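MNMC2 (Aquifex aeolicus, PDB 3VYW) methylates the modified wobble uridine of bacterial tRNA, using S-adenosylmethionine, without the oxidase domain to which this activity is usually fused. Local coordinates at residues D174-V182 / F208-I216; S228-L236 / K273-M283. All coordinates share one frame; numbering follows the deposited sequence.

Contact 1: residues D174-V182 / F208-I216; sequences DARKRIKEV and FLSLIKERI. With SAM (S-adenosylmethionine), chain E.
Ile179 lies between Leu211 and Arg215, each of its branches meeting a different part of segment 208-216. From CB, CG1 turns anti to the backbone N (chi1 -169°) and lies over one face of the Arg215 guanidinium, off its centre, though the place of that group is not secure because NH1 comes too near Ile179 O for a bond to be read there. CD1, at the tip, rests 3.8 Å from the backbone O of Leu211 and also touches Ile212, while the shorter branch, CG2, meets Leu211 CD1 at 3.9 Å. NH2 of Arg215 makes a salt bridge to Glu214 OE2 (3.1 Å), which lies near the guanidinium plane. Helices 175-178 and 206-213 pack together on the central sheet of a Rossmann-like methyltransferase, with Ala175 and Ile179 on Phe132 of strand 126-133 and Ile212 on Leu101 of strand 97-103. Phe208 sets CZ 3.8 Å from Ala175 CB and CD1 3.8 Å from Arg176 CG, its ring turned 72° from the Arg176 guanidinium. That guanidinium reaches the syn lone pair of Asp174 OD2 through NH2 (2.8 Å). Asp174, the N-cap, takes Arg176 N on OD1 from above the carboxylate plane; the same OD1 accepts SAM N6 at 3.0 Å in a nearly straight bond (175°). Ala175 N donates to SAM N1 at 3.0 Å, gripping the adenine beside its amino group.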
loop_
_atom_site.group_PDB
_atom_site.type_symbol
_atom_site.label_atom_id
_atom_site.label_comp_id
_atom_site.label_asym_id
_atom_site.label_seq_id
_atom_site.Cartn_x
_atom_site.Cartn_y
_atom_site.Cartn_z
ATOM N N ASP A 174 6.312 -12.392 2.627
ATOM C CA ASP A 174 5.589 -11.380 3.377
ATOM C C ASP A 174 6.464 -10.231 3.747
ATOM O O ASP A 174 7.522 -10.411 4.251
ATOM C CB ASP A 174 5.129 -12.017 4.686
ATOM C CG ASP A 174 3.979 -11.302 5.326
ATOM O OD1 ASP A 174 3.833 -10.102 5.177
ATOM O OD2 ASP A 174 3.211 -11.958 6.005
ATOM N N ALA A 175 5.982 -9.036 3.520
ATOM C CA ALA A 175 6.735 -7.847 3.809
ATOM C C ALA A 175 7.024 -7.703 5.258
ATOM O O ALA A 175 8.030 -7.177 5.614
ATOM C CB ALA A 175 6.028 -6.633 3.282
ATOM N N ARG A 176 6.117 -8.162 6.087
ATOM C CA ARG A 176 6.272 -8.078 7.500
ATOM C C ARG A 176 7.482 -8.852 7.940
ATOM O O ARG A 176 8.171 -8.450 8.831
ATOM C CB ARG A 176 5.060 -8.676 8.164
ATOM C CG ARG A 176 3.836 -7.810 8.171
ATOM C CD ARG A 176 2.712 -8.479 8.911
ATOM N NE ARG A 176 2.323 -9.682 8.241
ATOM C CZ ARG A 176 1.444 -10.552 8.679
ATOM N NH1 ARG A 176 0.806 -10.360 9.786
ATOM N NH2 ARG A 176 1.185 -11.606 7.975
ATOM N N LYS A 177 7.700 -10.023 7.379
ATOM C CA LYS A 177 8.941 -10.716 7.608
ATOM C C LYS A 177 10.155 -10.129 6.953
ATOM O O LYS A 177 11.148 -9.921 7.581
ATOM C CB LYS A 177 8.816 -12.132 7.147
ATOM C CG LYS A 177 8.485 -13.076 8.257
ATOM C CD LYS A 177 7.831 -14.314 7.721
ATOM C CE LYS A 177 6.678 -14.598 8.623
ATOM N NZ LYS A 177 6.439 -13.373 9.429
ATOM N N ARG A 178 10.076 -9.889 5.664
ATOM C CA ARG A 178 11.224 -9.434 4.910
ATOM C C ARG A 178 11.754 -8.068 5.287
ATOM O O ARG A 178 12.881 -7.776 5.047
ATOM C CB ARG A 178 10.989 -9.504 3.419
ATOM C CG ARG A 178 10.687 -10.871 2.857
ATOM C CD ARG A 178 11.557 -11.977 3.401
ATOM N NE ARG A 178 12.931 -11.886 2.973
ATOM C CZ ARG A 178 13.357 -12.153 1.764
ATOM N NH1 ARG A 178 12.528 -12.553 0.840
ATOM N NH2 ARG A 178 14.613 -12.034 1.479
ATOM N N ILE A 179 10.923 -7.214 5.836
ATOM C CA ILE A 179 11.340 -5.863 6.085
ATOM C C ILE A 179 12.444 -5.715 7.103
ATOM O O ILE A 179 13.286 -4.876 6.978
ATOM C CB ILE A 179 10.179 -4.912 6.335
ATOM C CG1 ILE A 179 10.692 -3.491 6.310
ATOM C CG2 ILE A 179 9.467 -5.255 7.615
ATOM C CD1 ILE A 179 9.638 -2.457 6.506
ATOM N N LYS A 180 12.463 -6.588 8.079
ATOM C CA LYS A 180 13.410 -6.481 9.140
ATOM C C LYS A 180 14.819 -6.565 8.602
ATOM O O LYS A 180 15.725 -5.987 9.170
ATOM C CB LYS A 180 13.160 -7.526 10.208
ATOM C CG LYS A 180 11.706 -7.713 10.574
ATOM C CD LYS A 180 11.385 -7.285 11.976
ATOM C CE LYS A 180 10.080 -7.916 12.397
ATOM N NZ LYS A 180 9.776 -7.799 13.843
ATOM N N GLU A 181 14.994 -7.256 7.493
ATOM C CA GLU A 181 16.281 -7.345 6.849
ATOM C C GLU A 181 16.804 -6.054 6.301
ATOM O O GLU A 181 17.979 -5.934 6.073
ATOM C CB GLU A 181 16.275 -8.346 5.734
ATOM C CG GLU A 181 15.841 -9.713 6.146
ATOM C CD GLU A 181 15.537 -10.562 4.960
ATOM O OE1 GLU A 181 14.885 -11.588 5.110
ATOM O OE2 GLU A 181 15.957 -10.187 3.875
ATOM N N VAL A 182 15.948 -5.092 6.044
ATOM C CA VAL A 182 16.451 -3.916 5.401
ATOM C C VAL A 182 16.984 -2.973 6.427
ATOM O O VAL A 182 16.273 -2.485 7.268
ATOM C CB VAL A 182 15.396 -3.206 4.587
ATOM C CG1 VAL A 182 15.930 -1.892 4.106
ATOM C CG2 VAL A 182 14.956 -4.061 3.431
ATOM N N PHE A 208 3.363 -2.306 11.331
ATOM C CA PHE A 208 4.057 -2.338 10.063
ATOM C C PHE A 208 4.499 -0.971 9.576
ATOM O O PHE A 208 5.538 -0.810 9.035
ATOM C CB PHE A 208 3.233 -3.094 9.017
ATOM C CG PHE A 208 3.920 -3.260 7.711
ATOM C CD1 PHE A 208 4.884 -4.203 7.537
ATOM C CD2 PHE A 208 3.601 -2.461 6.664
ATOM C CE1 PHE A 208 5.509 -4.339 6.342
ATOM C CE2 PHE A 208 4.218 -2.592 5.465
ATOM C CZ PHE A 208 5.173 -3.527 5.309
ATOM N N LEU A 209 3.675 0.016 9.787
ATOM C CA LEU A 209 3.977 1.362 9.405
ATOM C C LEU A 209 5.192 1.869 10.160
ATOM O O LEU A 209 5.942 2.647 9.663
ATOM C CB LEU A 209 2.782 2.256 9.648
ATOM C CG LEU A 209 1.925 2.735 8.499
ATOM C CD1 LEU A 209 2.493 2.417 7.149
ATOM C CD2 LEU A 209 0.503 2.271 8.613
ATOM N N SER A 210 5.338 1.433 11.387
ATOM C CA SER A 210 6.447 1.758 12.232
ATOM C C SER A 210 7.729 1.226 11.676
ATOM O O SER A 210 8.746 1.863 11.757
ATOM C CB SER A 210 6.218 1.141 13.599
ATOM O OG SER A 210 6.853 1.859 14.607
ATOM N N LEU A 211 7.685 0.017 11.164
ATOM C CA LEU A 211 8.829 -0.557 10.527
ATOM C C LEU A 211 9.188 0.198 9.281
ATOM O O LEU A 211 10.313 0.320 8.944
ATOM C CB LEU A 211 8.618 -2.021 10.257
ATOM C CG LEU A 211 8.376 -2.874 11.473
ATOM C CD1 LEU A 211 7.925 -4.222 11.010
ATOM C CD2 LEU A 211 9.622 -3.029 12.291
ATOM N N ILE A 212 8.191 0.669 8.582
ATOM C CA ILE A 212 8.377 1.483 7.421
ATOM C C ILE A 212 9.012 2.771 7.783
ATOM O O ILE A 212 9.725 3.304 7.023
ATOM C CB ILE A 212 7.068 1.771 6.698
ATOM C CG1 ILE A 212 6.530 0.512 6.077
ATOM C CG2 ILE A 212 7.277 2.794 5.614
ATOM C CD1 ILE A 212 6.831 0.411 4.614
ATOM N N LYS A 213 8.677 3.284 8.941
ATOM C CA LYS A 213 9.153 4.564 9.413
ATOM C C LYS A 213 10.649 4.569 9.611
ATOM O O LYS A 213 11.298 5.520 9.337
ATOM C CB LYS A 213 8.448 4.922 10.705
ATOM C CG LYS A 213 8.524 6.375 11.099
ATOM C CD LYS A 213 8.827 6.539 12.567
ATOM C CE LYS A 213 8.667 7.965 12.994
ATOM N NZ LYS A 213 8.290 8.092 14.415
ATOM N N GLU A 214 11.172 3.466 10.093
ATOM C CA GLU A 214 12.559 3.342 10.365
ATOM C C GLU A 214 13.318 3.437 9.079
ATOM O O GLU A 214 14.488 3.671 9.060
ATOM C CB GLU A 214 12.845 2.026 11.039
ATOM C CG GLU A 214 12.418 1.951 12.470
ATOM C CD GLU A 214 12.244 0.528 12.920
ATOM O OE1 GLU A 214 11.526 0.271 13.898
ATOM O OE2 GLU A 214 12.832 -0.351 12.294
ATOM N N ARG A 215 12.629 3.237 7.987
ATOM C CA ARG A 215 13.269 3.107 6.721
ATOM C C ARG A 215 13.040 4.253 5.793
ATOM O O ARG A 215 13.264 4.148 4.630
ATOM C CB ARG A 215 12.870 1.800 6.102
ATOM C CG ARG A 215 13.885 0.724 6.352
ATOM C CD ARG A 215 13.291 -0.630 6.601
ATOM N NE ARG A 215 13.133 -0.872 8.002
ATOM C CZ ARG A 215 13.437 -2.000 8.584
ATOM N NH1 ARG A 215 13.935 -2.974 7.879
ATOM N NH2 ARG A 215 13.255 -2.147 9.863
ATOM N N ILE A 216 12.598 5.367 6.322
ATOM C CA ILE A 216 12.335 6.511 5.492
ATOM C C ILE A 216 13.131 7.706 5.923
ATOM O O ILE A 216 13.261 7.979 7.085
ATOM C CB ILE A 216 10.848 6.846 5.412
ATOM C CG1 ILE A 216 10.597 7.929 4.384
ATOM C CG2 ILE A 216 10.329 7.285 6.735
ATOM C CD1 ILE A 216 9.158 8.253 4.175
HETATM N N SAM E . 2.400 -1.758 -6.975
HETATM C CA SAM E . 1.885 -2.613 -7.977
HETATM C C SAM E . 2.143 -1.889 -9.240
HETATM O O SAM E . 2.013 -2.395 -10.327
HETATM O OXT SAM E . 2.542 -0.765 -9.166
HETATM C CB SAM E . 0.457 -2.894 -7.564
HETATM C CG SAM E . 0.513 -3.953 -6.457
HETATM S SD SAM E . -0.907 -4.439 -5.790
HETATM C CE SAM E . -1.777 -3.118 -5.404
HETATM C "C5'" SAM E . -0.659 -5.245 -4.363
HETATM C "C4'" SAM E . 0.579 -6.150 -4.286
HETATM O "O4'" SAM E . 0.930 -6.356 -2.932
HETATM C "C3'" SAM E . 0.375 -7.542 -4.845
HETATM O "O3'" SAM E . 1.515 -7.932 -5.578
HETATM C "C2'" SAM E . 0.281 -8.417 -3.626
HETATM O "O2'" SAM E . 0.740 -9.710 -3.910
HETATM C "C1'" SAM E . 1.193 -7.720 -2.674
HETATM N N9 SAM E . 1.015 -8.091 -1.254
HETATM C C8 SAM E . -0.103 -8.177 -0.573
HETATM N N7 SAM E . 0.108 -8.519 0.683
HETATM C C5 SAM E . 1.390 -8.666 0.836
HETATM C C6 SAM E . 2.286 -9.021 1.927
HETATM N N6 SAM E . 1.846 -9.302 3.141
HETATM N N1 SAM E . 3.563 -9.061 1.676
HETATM C C2 SAM E . 4.040 -8.783 0.500
HETATM N N3 SAM E . 3.293 -8.472 -0.516
HETATM C C4 SAM E . 1.981 -8.394 -0.432
#

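Contact 2: residues S228-L236 / K273-M283; sequences SLSVRKSLL and KLVLSPFAVPM
A knob-into-hole contact joins helix 229-237 of the methyltransferase fold to the end of helix 268-276, and the loop that follows wraps on along the first helix. The knob is Leu274, lodged among Leu229, Arg232, Lys233 and Leu236: its CD1 lies 3.7 Å from Leu229 CD2, the two leucines lying alongside and pointing opposite ways, and its CD2 meets Leu236 CD1 tip to tip at 3.9 Å. Leu229 CD1 packs on Ser277 CB (3.6 Å). Where the turn from Ser277 ends, at Ala280, Lys233 reaches across from the helix: it starts anti to its own N (chi1 170°) and bends twice, curling round Ala280 O until NZ bonds that oxygen at 2.6 Å, nearly along the C=O axis. Shortened to an alanine here, the side chain would probably leave Ala280 O without this donor and Pro282 CD without the CG that packs on it. One water ties the loop's far end, accepting from Met283 N (3.0 Å) and bonding Ser230 OG and Ser234 OG. Behind the helix, Val231 and Leu235 rest on Trp222 of strand 220-224; Arg232 packs on Val242 of strand 241-246 and pairs with Glu270 of helix 268-276, while Tyr299 of helix 292-303 touches Ser230 and Met283.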
loop_
_atom_site.group_PDB
_atom_site.type_symbol
_atom_site.label_atom_id
_atom_site.label_comp_id
_atom_site.label_asym_id
_atom_site.label_seq_id
_atom_site.Cartn_x
_atom_site.Cartn_y
_atom_site.Cartn_z
ATOM N N SER A 228 -7.525 6.107 3.799
ATOM C CA SER A 228 -8.161 5.436 4.906
ATOM C C SER A 228 -7.977 6.167 6.212
ATOM O O SER A 228 -6.919 6.562 6.556
ATOM C CB SER A 228 -7.559 4.056 5.039
ATOM O OG SER A 228 -7.721 3.485 6.292
ATOM N N LEU A 229 -9.038 6.316 6.952
ATOM C CA LEU A 229 -8.985 6.988 8.198
ATOM C C LEU A 229 -8.099 6.284 9.159
ATOM O O LEU A 229 -7.395 6.879 9.894
ATOM C CB LEU A 229 -10.372 7.089 8.772
ATOM C CG LEU A 229 -11.265 8.080 8.087
ATOM C CD1 LEU A 229 -12.603 8.108 8.734
ATOM C CD2 LEU A 229 -10.658 9.433 8.168
ATOM N N SER A 230 -8.167 4.981 9.147
ATOM C CA SER A 230 -7.341 4.182 9.991
ATOM C C SER A 230 -5.880 4.349 9.662
ATOM O O SER A 230 -5.078 4.509 10.522
ATOM C CB SER A 230 -7.767 2.739 9.877
ATOM O OG SER A 230 -6.951 1.877 10.605
ATOM N N VAL A 231 -5.555 4.347 8.403
ATOM C CA VAL A 231 -4.211 4.584 8.001
ATOM C C VAL A 231 -3.707 5.966 8.356
ATOM O O VAL A 231 -2.641 6.110 8.830
ATOM C CB VAL A 231 -4.060 4.358 6.505
ATOM C CG1 VAL A 231 -2.623 4.518 6.098
ATOM C CG2 VAL A 231 -4.538 2.992 6.147
ATOM N N ARG A 232 -4.489 6.984 8.136
ATOM C CA ARG A 232 -4.072 8.311 8.482
ATOM C C ARG A 232 -3.854 8.532 9.952
ATOM O O ARG A 232 -2.977 9.247 10.340
ATOM C CB ARG A 232 -5.047 9.320 7.955
ATOM C CG ARG A 232 -5.059 9.390 6.478
ATOM C CD ARG A 232 -5.994 10.437 6.004
ATOM N NE ARG A 232 -5.591 10.836 4.691
ATOM C CZ ARG A 232 -6.267 11.665 3.938
ATOM N NH1 ARG A 232 -7.387 12.149 4.372
ATOM N NH2 ARG A 232 -5.843 11.982 2.750
ATOM N N LYS A 233 -4.699 7.946 10.761
ATOM C CA LYS A 233 -4.585 8.037 12.173
ATOM C C LYS A 233 -3.334 7.370 12.657
ATOM O O LYS A 233 -2.741 7.814 13.555
ATOM C CB LYS A 233 -5.843 7.514 12.844
ATOM C CG LYS A 233 -5.776 7.338 14.337
ATOM C CD LYS A 233 -6.497 8.440 15.062
ATOM C CE LYS A 233 -6.690 8.107 16.512
ATOM N NZ LYS A 233 -8.078 7.740 16.803
ATOM N N SER A 234 -2.967 6.267 12.066
ATOM C CA SER A 234 -1.727 5.586 12.361
ATOM C C SER A 234 -0.480 6.392 11.992
ATOM O O SER A 234 0.470 6.408 12.696
ATOM C CB SER A 234 -1.708 4.247 11.654
ATOM O OG SER A 234 -2.370 3.284 12.372
ATOM N N LEU A 235 -0.508 7.048 10.861
ATOM C CA LEU A 235 0.586 7.856 10.443
ATOM C C LEU A 235 0.810 9.013 11.380
ATOM O O LEU A 235 1.907 9.347 11.663
ATOM C CB LEU A 235 0.389 8.325 9.023
ATOM C CG LEU A 235 0.566 7.321 7.914
ATOM C CD1 LEU A 235 -0.174 7.758 6.702
ATOM C CD2 LEU A 235 2.003 7.143 7.550
ATOM N N LEU A 236 -0.265 9.610 11.846
ATOM C CA LEU A 236 -0.229 10.681 12.804
ATOM C C LEU A 236 0.334 10.226 14.100
ATOM O O LEU A 236 1.063 10.920 14.705
ATOM C CB LEU A 236 -1.611 11.245 13.033
ATOM C CG LEU A 236 -2.167 12.166 11.975
ATOM C CD1 LEU A 236 -3.642 12.363 12.164
ATOM C CD2 LEU A 236 -1.448 13.484 11.950
ATOM N N LYS A 273 -13.591 14.250 9.688
ATOM C CA LYS A 273 -13.833 12.849 9.678
ATOM C C LYS A 273 -12.823 12.152 10.507
ATOM O O LYS A 273 -13.109 11.213 11.184
ATOM C CB LYS A 273 -13.705 12.345 8.273
ATOM C CG LYS A 273 -14.986 12.128 7.558
ATOM C CD LYS A 273 -14.655 11.591 6.202
ATOM C CE LYS A 273 -14.713 12.674 5.157
ATOM N NZ LYS A 273 -14.016 12.268 3.910
ATOM N N LEU A 274 -11.606 12.602 10.387
ATOM C CA LEU A 274 -10.526 12.044 11.108
ATOM C C LEU A 274 -10.677 12.252 12.588
ATOM O O LEU A 274 -10.398 11.389 13.369
ATOM C CB LEU A 274 -9.259 12.628 10.560
ATOM C CG LEU A 274 -7.931 11.975 10.758
ATOM C CD1 LEU A 274 -7.935 10.514 10.433
ATOM C CD2 LEU A 274 -6.899 12.702 9.967
ATOM N N VAL A 275 -11.106 13.426 12.982
ATOM C CA VAL A 275 -11.439 13.674 14.359
ATOM C C VAL A 275 -12.671 12.932 14.863
ATOM O O VAL A 275 -12.659 12.346 15.901
ATOM C CB VAL A 275 -11.589 15.181 14.609
ATOM C CG1 VAL A 275 -12.108 15.432 15.986
ATOM C CG2 VAL A 275 -10.282 15.873 14.445
ATOM N N LEU A 276 -13.767 13.084 14.120
ATOM C CA LEU A 276 -15.075 12.503 14.453
ATOM C C LEU A 276 -15.272 10.975 14.418
ATOM O O LEU A 276 -15.919 10.415 15.303
ATOM C CB LEU A 276 -16.170 13.169 13.600
ATOM C CG LEU A 276 -16.429 14.653 13.873
ATOM C CD1 LEU A 276 -17.680 15.122 13.146
ATOM C CD2 LEU A 276 -16.540 14.912 15.374
ATOM N N SER A 277 -14.738 10.310 13.390
ATOM C CA SER A 277 -15.076 8.916 13.126
ATOM C C SER A 277 -14.664 7.866 14.147
ATOM O O SER A 277 -13.596 7.895 14.707
ATOM C CB SER A 277 -14.532 8.479 11.784
ATOM O OG SER A 277 -15.380 7.571 11.159
ATOM N N PRO A 278 -15.561 6.924 14.326
ATOM C CA PRO A 278 -15.362 5.689 15.046
ATOM C C PRO A 278 -14.336 4.832 14.364
ATOM O O PRO A 278 -13.641 4.114 14.997
ATOM C CB PRO A 278 -16.727 5.060 14.993
ATOM C CG PRO A 278 -17.629 6.187 14.850
ATOM C CD PRO A 278 -16.951 7.111 13.955
ATOM N N PHE A 279 -14.247 4.964 13.064
ATOM C CA PHE A 279 -13.317 4.224 12.271
ATOM C C PHE A 279 -11.931 4.776 12.222
ATOM O O PHE A 279 -11.064 4.146 11.700
ATOM C CB PHE A 279 -13.830 4.068 10.861
ATOM C CG PHE A 279 -15.067 3.277 10.772
ATOM C CD1 PHE A 279 -16.282 3.876 10.937
ATOM C CD2 PHE A 279 -15.024 1.951 10.543
ATOM C CE1 PHE A 279 -17.434 3.174 10.860
ATOM C CE2 PHE A 279 -16.181 1.230 10.467
ATOM C CZ PHE A 279 -17.387 1.847 10.617
ATOM N N ALA A 280 -11.704 5.922 12.821
ATOM C CA ALA A 280 -10.377 6.455 12.863
ATOM C C ALA A 280 -9.595 5.812 13.982
ATOM O O ALA A 280 -9.309 6.380 14.982
ATOM C CB ALA A 280 -10.435 7.938 13.037
ATOM N N VAL A 281 -9.283 4.569 13.753
ATOM C CA VAL A 281 -8.603 3.746 14.691
ATOM C C VAL A 281 -7.506 3.252 13.933
ATOM O O VAL A 281 -7.571 2.829 12.759
ATOM C CB VAL A 281 -9.568 2.764 15.319
ATOM C CG1 VAL A 281 -8.935 2.093 16.480
ATOM C CG2 VAL A 281 -10.748 3.493 15.815
ATOM N N PRO A 282 -6.446 3.040 14.763
ATOM C CA PRO A 282 -5.463 2.162 14.199
ATOM C C PRO A 282 -5.923 0.752 14.309
ATOM O O PRO A 282 -6.246 0.175 15.359
ATOM C CB PRO A 282 -4.304 2.321 15.149
ATOM C CG PRO A 282 -4.465 3.668 15.686
ATOM C CD PRO A 282 -5.914 3.742 15.924
HETATM N N MSE A 283 -5.469 0.432 13.195
HETATM C CA MSE A 283 -5.103 -0.942 13.053
HETATM C C MSE A 283 -3.727 -1.296 13.411
HETATM O O MSE A 283 -2.777 -0.587 12.963
HETATM C CB MSE A 283 -5.344 -1.240 11.617
HETATM C CG MSE A 283 -6.453 -2.193 11.198
HETATM SE SE MSE A 283 -6.883 -2.448 9.206
HETATM C CE MSE A 283 -5.290 -1.742 8.449
HETATM O O HOH W 1 -3.927 1.345 10.808
#

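How the contacts relate
The contacts come one after the other along the chain, both segments of contact 1 preceding those of contact 2, and their centres lie 21 Å apart. They still touch: Leu209 CD2 of contact 1 packs 4.2 Å from Ser234 CB of contact 2. Contact 1 binds the adenine of S-adenosylmethionine directly, whereas contact 2 stands back, the side chain of Met283 being about 12 Å from the ligand and about 8 Å from those of Glu202 and Asn200, which bind it. Arg176 brings contact 1 closer to Glu202, about 4 Å between side chains. Two ties link them through residues just outside their segments: Met283 with the backbone of Leu206, where helix 206-213 begins, and Arg176 with Asp285, just beyond 273-283.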